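Local coordinates for aminoglycoside N(3)-acetyltransferase, AAC(3)-IVa (Escherichia coli, PDB 6MN3), which transfers an acetyl group from acetyl-CoA to the 3-amino group of 2-deoxystreptamine antibiotics and so probably confers resistance to gentamicin, apramycin and related drugs, at residues A[97-105]-A[117-125]. Sequence-based numbering, arbitrary orientation.
Sequences VKRSAHPFA and ISDPLPLPP
Lys98 lays its CB beside CG1 of Ile117, where strand 98-99, at one edge of the mixed sheet in this Antibiotic_NAT fold, meets the end of helix 113-117. The two segments then run on together as loops, the second rich in proline, and their contacts are mainly apolar and CH-pi. Ile117 CG2 presses on the backbone of Arg99, 3.3 Å from its C atom. Arg99 points its CB away from 117-125, and its guanidinium group bonds Ser78 O and Ser64 OG. Ile117 CD1 meets Ser100 OG, and the same side chain also touches Phe106 and Ala108 of the neighbouring strand 106-109.

The CB of His102 points toward 117-125. With CG between the backbone N and the carbonyl carbon (chi1 47°), the ring is set beside the Leu121 backbone. Pro122 CD lies over one ring face in a CH-pi contact, 3.7 Å from the His102 ring centroid. The carbonyl O of Asp119 lies in the ring plane at the edge, 3.4 Å from His102 CD2.

Leu121 divides its two methyls. CD1 packs on Pro103 CD, and CD2 reaches the Phe104 ring edge at CE2 (3.5 Å). Cys172 of strand 168-174 touches all three side chains. Pro103 CG lies over one Phe104 face, offset toward the rim. Over the centre of the opposite face sits Pro125 CG, 3.6 Å from the Phe104 ring centroid.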
ATOM      1  N   VAL A  97       2.593   8.384 -15.723  1.00 54.25           N
ATOM      2  CA  VAL A  97       2.678   7.497 -14.568  1.00 56.89           C
ATOM      3  C   VAL A  97       2.743   6.062 -15.070  1.00 58.57           C
ATOM      4  O   VAL A  97       1.908   5.632 -15.878  1.00 52.20           O
ATOM      5  CB  VAL A  97       1.502   7.709 -13.595  1.00 56.36           C
ATOM      6  CG1 VAL A  97       0.410   8.520 -14.236  1.00 53.93           C
ATOM      7  CG2 VAL A  97       0.968   6.379 -13.065  1.00 57.67           C
ATOM      8  N   LYS A  98       3.758   5.334 -14.619  1.00 56.21           N
ATOM      9  CA  LYS A  98       3.986   3.969 -15.058  1.00 55.59           C
ATOM     10  C   LYS A  98       3.153   3.004 -14.226  1.00 55.19           C
ATOM     11  O   LYS A  98       2.639   3.341 -13.159  1.00 53.63           O
ATOM     12  CB  LYS A  98       5.474   3.615 -14.969  1.00 53.25           C
ATOM     13  CG  LYS A  98       6.424   4.770 -15.276  1.00 54.22           C
ATOM     14  CD  LYS A  98       6.229   5.321 -16.683  1.00 63.07           C
ATOM     15  CE  LYS A  98       7.100   6.551 -16.916  1.00 65.12           C
ATOM     16  NZ  LYS A  98       6.701   7.311 -18.137  1.00 62.36           N
ATOM     17  N   ARG A  99       3.025   1.781 -14.730  1.00 63.42           N
ATOM     18  CA  ARG A  99       2.189   0.774 -14.097  1.00 61.04           C
ATOM     19  C   ARG A  99       2.779  -0.599 -14.373  1.00 59.75           C
ATOM     20  O   ARG A  99       3.270  -0.861 -15.474  1.00 62.82           O
ATOM     21  CB  ARG A  99       0.749   0.856 -14.613  1.00 57.59           C
ATOM     22  CG  ARG A  99      -0.292   0.309 -13.662  1.00 56.47           C
ATOM     23  CD  ARG A  99      -1.674   0.401 -14.280  1.00 61.64           C
ATOM     24  NE  ARG A  99      -2.716  -0.034 -13.358  1.00 65.57           N
ATOM     25  CZ  ARG A  99      -3.969  -0.291 -13.718  1.00 68.22           C
ATOM     26  NH1 ARG A  99      -4.337  -0.156 -14.985  1.00 68.05           N
ATOM     27  NH2 ARG A  99      -4.853  -0.686 -12.812  1.00 68.60           N
ATOM     28  N   SER A 100       2.743  -1.465 -13.364  1.00 56.38           N
ATOM     29  CA  SER A 100       3.292  -2.803 -13.515  1.00 59.43           C
ATOM     30  C   SER A 100       2.455  -3.616 -14.496  1.00 65.15           C
ATOM     31  O   SER A 100       1.261  -3.370 -14.684  1.00 68.15           O
ATOM     32  CB  SER A 100       3.358  -3.511 -12.162  1.00 61.02           C
ATOM     33  OG  SER A 100       4.100  -2.754 -11.221  1.00 60.98           O
ATOM     34  N   ALA A 101       3.097  -4.593 -15.126  1.00 66.13           N
ATOM     35  CA  ALA A 101       2.456  -5.423 -16.148  1.00 68.92           C
ATOM     36  C   ALA A 101       2.081  -6.796 -15.603  1.00 72.98           C
ATOM     37  O   ALA A 101       2.339  -7.822 -16.230  1.00 80.29           O
ATOM     38  CB  ALA A 101       3.365  -5.549 -17.365  1.00 71.69           C
ATOM     39  N   HIS A 102       1.466  -6.830 -14.426  1.00 68.58           N
ATOM     40  CA  HIS A 102       0.994  -8.069 -13.827  1.00 70.03           C
ATOM     41  C   HIS A 102      -0.201  -7.746 -12.945  1.00 68.12           C
ATOM     42  O   HIS A 102      -0.370  -6.596 -12.523  1.00 68.74           O
ATOM     43  CB  HIS A 102       2.104  -8.768 -13.025  1.00 72.87           C
ATOM     44  CG  HIS A 102       2.865  -7.858 -12.113  1.00 74.30           C
ATOM     45  ND1 HIS A 102       2.392  -7.477 -10.876  1.00 72.88           N
ATOM     46  CD2 HIS A 102       4.076  -7.267 -12.252  1.00 73.80           C
ATOM     47  CE1 HIS A 102       3.276  -6.685 -10.294  1.00 69.95           C
ATOM     48  NE2 HIS A 102       4.306  -6.542 -11.108  1.00 71.22           N
ATOM     49  N   PRO A 103      -1.058  -8.733 -12.655  1.00 70.24           N
ATOM     50  CA  PRO A 103      -2.305  -8.438 -11.927  1.00 69.75           C
ATOM     51  C   PRO A 103      -2.106  -7.877 -10.528  1.00 66.81           C
ATOM     52  O   PRO A 103      -3.088  -7.423  -9.928  1.00 66.11           O
ATOM     53  CB  PRO A 103      -3.017  -9.798 -11.878  1.00 74.74           C
ATOM     54  CG  PRO A 103      -1.947 -10.807 -12.137  1.00 79.14           C
ATOM     55  CD  PRO A 103      -0.999 -10.142 -13.079  1.00 79.94           C
ATOM     56  N   PHE A 104      -0.891  -7.895  -9.987  1.00 66.13           N
ATOM     57  CA  PHE A 104      -0.636  -7.295  -8.684  1.00 64.89           C
ATOM     58  C   PHE A 104       0.149  -6.002  -8.861  1.00 60.42           C
ATOM     59  O   PHE A 104       1.216  -5.825  -8.265  1.00 58.92           O
ATOM     60  CB  PHE A 104       0.111  -8.277  -7.782  1.00 63.20           C
ATOM     61  CG  PHE A 104      -0.366  -9.694  -7.914  1.00 70.92           C
ATOM     62  CD1 PHE A 104      -1.626 -10.057  -7.465  1.00 73.80           C
ATOM     63  CD2 PHE A 104       0.437 -10.660  -8.496  1.00 73.36           C
ATOM     64  CE1 PHE A 104      -2.073 -11.359  -7.588  1.00 78.41           C
ATOM     65  CE2 PHE A 104      -0.005 -11.963  -8.621  1.00 76.71           C
ATOM     66  CZ  PHE A 104      -1.261 -12.313  -8.167  1.00 80.24           C
ATOM     67  N   ALA A 105      -0.386  -5.090  -9.665  1.00 56.89           N
ATOM     68  CA  ALA A 105       0.377  -3.951 -10.144  1.00 55.26           C
ATOM     69  C   ALA A 105       0.358  -2.792  -9.150  1.00 51.60           C
ATOM     70  O   ALA A 105      -0.509  -2.684  -8.278  1.00 50.38           O
ATOM     71  CB  ALA A 105      -0.164  -3.476 -11.492  1.00 56.97           C
ATOM     72  N   ILE A 117       8.584  -0.047 -10.735  1.00 53.50           N
ATOM     73  CA  ILE A 117       7.566  -0.728 -11.527  1.00 62.76           C
ATOM     74  C   ILE A 117       8.125  -1.878 -12.370  1.00 73.50           C
ATOM     75  O   ILE A 117       7.365  -2.790 -12.734  1.00 77.21           O
ATOM     76  CB  ILE A 117       6.841   0.315 -12.411  1.00 62.75           C
ATOM     77  CG1 ILE A 117       5.987   1.239 -11.539  1.00 63.32           C
ATOM     78  CG2 ILE A 117       5.997  -0.324 -13.498  1.00 61.10           C
ATOM     79  CD1 ILE A 117       4.946   0.514 -10.719  1.00 64.50           C
ATOM     80  N   SER A 118       9.437  -1.906 -12.618  1.00 74.06           N
ATOM     81  CA  SER A 118      10.018  -2.726 -13.680  1.00 79.02           C
ATOM     82  C   SER A 118       9.774  -4.228 -13.530  1.00 83.14           C
ATOM     83  O   SER A 118       9.829  -4.948 -14.534  1.00 86.95           O
ATOM     84  CB  SER A 118      11.523  -2.474 -13.752  1.00 80.03           C
ATOM     85  OG  SER A 118      12.189  -3.070 -12.651  1.00 80.57           O
ATOM     86  N   ASP A 119       9.508  -4.724 -12.325  1.00 81.03           N
ATOM     87  CA  ASP A 119       9.637  -6.159 -12.107  1.00 86.58           C
ATOM     88  C   ASP A 119       8.455  -6.943 -12.680  1.00 82.81           C
ATOM     89  O   ASP A 119       7.329  -6.443 -12.722  1.00 80.67           O
ATOM     90  CB  ASP A 119       9.771  -6.453 -10.621  1.00 93.60           C
ATOM     91  CG  ASP A 119      11.061  -5.919 -10.044  1.00101.66           C
ATOM     92  OD1 ASP A 119      11.786  -5.198 -10.765  1.00107.01           O
ATOM     93  OD2 ASP A 119      11.351  -6.218  -8.869  1.00104.18           O
ATOM     94  N   PRO A 120       8.697  -8.192 -13.128  1.00 83.62           N
ATOM     95  CA  PRO A 120       7.599  -9.031 -13.637  1.00 85.44           C
ATOM     96  C   PRO A 120       6.680  -9.529 -12.531  1.00 86.59           C
ATOM     97  O   PRO A 120       6.723  -9.016 -11.411  1.00 81.57           O
ATOM     98  CB  PRO A 120       8.336 -10.188 -14.322  1.00 86.52           C
ATOM     99  CG  PRO A 120       9.633 -10.282 -13.585  1.00 83.33           C
ATOM    100  CD  PRO A 120      10.003  -8.870 -13.224  1.00 81.23           C
ATOM    101  N   LEU A 121       5.863 -10.533 -12.828  1.00 91.41           N
ATOM    102  CA  LEU A 121       4.858 -11.004 -11.876  1.00 90.93           C
ATOM    103  C   LEU A 121       5.547 -11.612 -10.658  1.00 91.05           C
ATOM    104  O   LEU A 121       6.297 -12.590 -10.803  1.00 91.66           O
ATOM    105  CB  LEU A 121       3.926 -12.022 -12.535  1.00 90.13           C
ATOM    106  CG  LEU A 121       2.570 -12.284 -11.854  1.00 90.58           C
ATOM    107  CD1 LEU A 121       1.576 -12.908 -12.830  1.00 94.52           C
ATOM    108  CD2 LEU A 121       2.686 -13.144 -10.602  1.00 90.85           C
ATOM    109  N   PRO A 122       5.329 -11.075  -9.448  1.00 88.07           N
ATOM    110  CA  PRO A 122       5.912 -11.695  -8.251  1.00 90.96           C
ATOM    111  C   PRO A 122       4.920 -12.592  -7.524  1.00 94.79           C
ATOM    112  O   PRO A 122       3.770 -12.199  -7.300  1.00 95.12           O
ATOM    113  CB  PRO A 122       6.315 -10.486  -7.394  1.00 86.64           C
ATOM    114  CG  PRO A 122       5.616  -9.266  -8.033  1.00 82.03           C
ATOM    115  CD  PRO A 122       4.718  -9.775  -9.129  1.00 84.41           C
ATOM    116  N   LEU A 123       5.350 -13.795  -7.148  1.00 95.12           N
ATOM    117  CA  LEU A 123       4.519 -14.728  -6.393  1.00 94.42           C
ATOM    118  C   LEU A 123       5.219 -15.078  -5.086  1.00 91.68           C
ATOM    119  O   LEU A 123       6.300 -15.692  -5.121  1.00 95.39           O
ATOM    120  CB  LEU A 123       4.236 -15.999  -7.202  1.00100.19           C
ATOM    121  CG  LEU A 123       3.793 -15.827  -8.658  1.00103.41           C
ATOM    122  CD1 LEU A 123       4.972 -15.998  -9.606  1.00103.31           C
ATOM    123  CD2 LEU A 123       2.667 -16.787  -9.016  1.00109.82           C
ATOM    124  N   PRO A 124       4.668 -14.724  -3.912  1.00 87.75           N
ATOM    125  CA  PRO A 124       3.432 -13.976  -3.638  1.00 82.28           C
ATOM    126  C   PRO A 124       3.471 -12.533  -4.156  1.00 80.24           C
ATOM    127  O   PRO A 124       4.550 -12.051  -4.497  1.00 80.81           O
ATOM    128  CB  PRO A 124       3.343 -14.007  -2.104  1.00 79.03           C
ATOM    129  CG  PRO A 124       4.145 -15.189  -1.702  1.00 83.66           C
ATOM    130  CD  PRO A 124       5.285 -15.212  -2.667  1.00 86.71           C
ATOM    131  N   PRO A 125       2.312 -11.867  -4.218  1.00 77.60           N
ATOM    132  CA  PRO A 125       2.270 -10.525  -4.827  1.00 77.24           C
ATOM    133  C   PRO A 125       3.217  -9.515  -4.199  1.00 75.29           C
ATOM    134  O   PRO A 125       3.642  -8.579  -4.888  1.00 76.99           O
ATOM    135  CB  PRO A 125       0.805 -10.110  -4.639  1.00 77.10           C
ATOM    136  CG  PRO A 125       0.059 -11.395  -4.601  1.00 78.66           C
ATOM    137  CD  PRO A 125       0.961 -12.368  -3.902  1.00 78.32           C
TER
HETATM  138  O   HOH W   1       3.104  -6.358  -5.911  1.00 43.24           O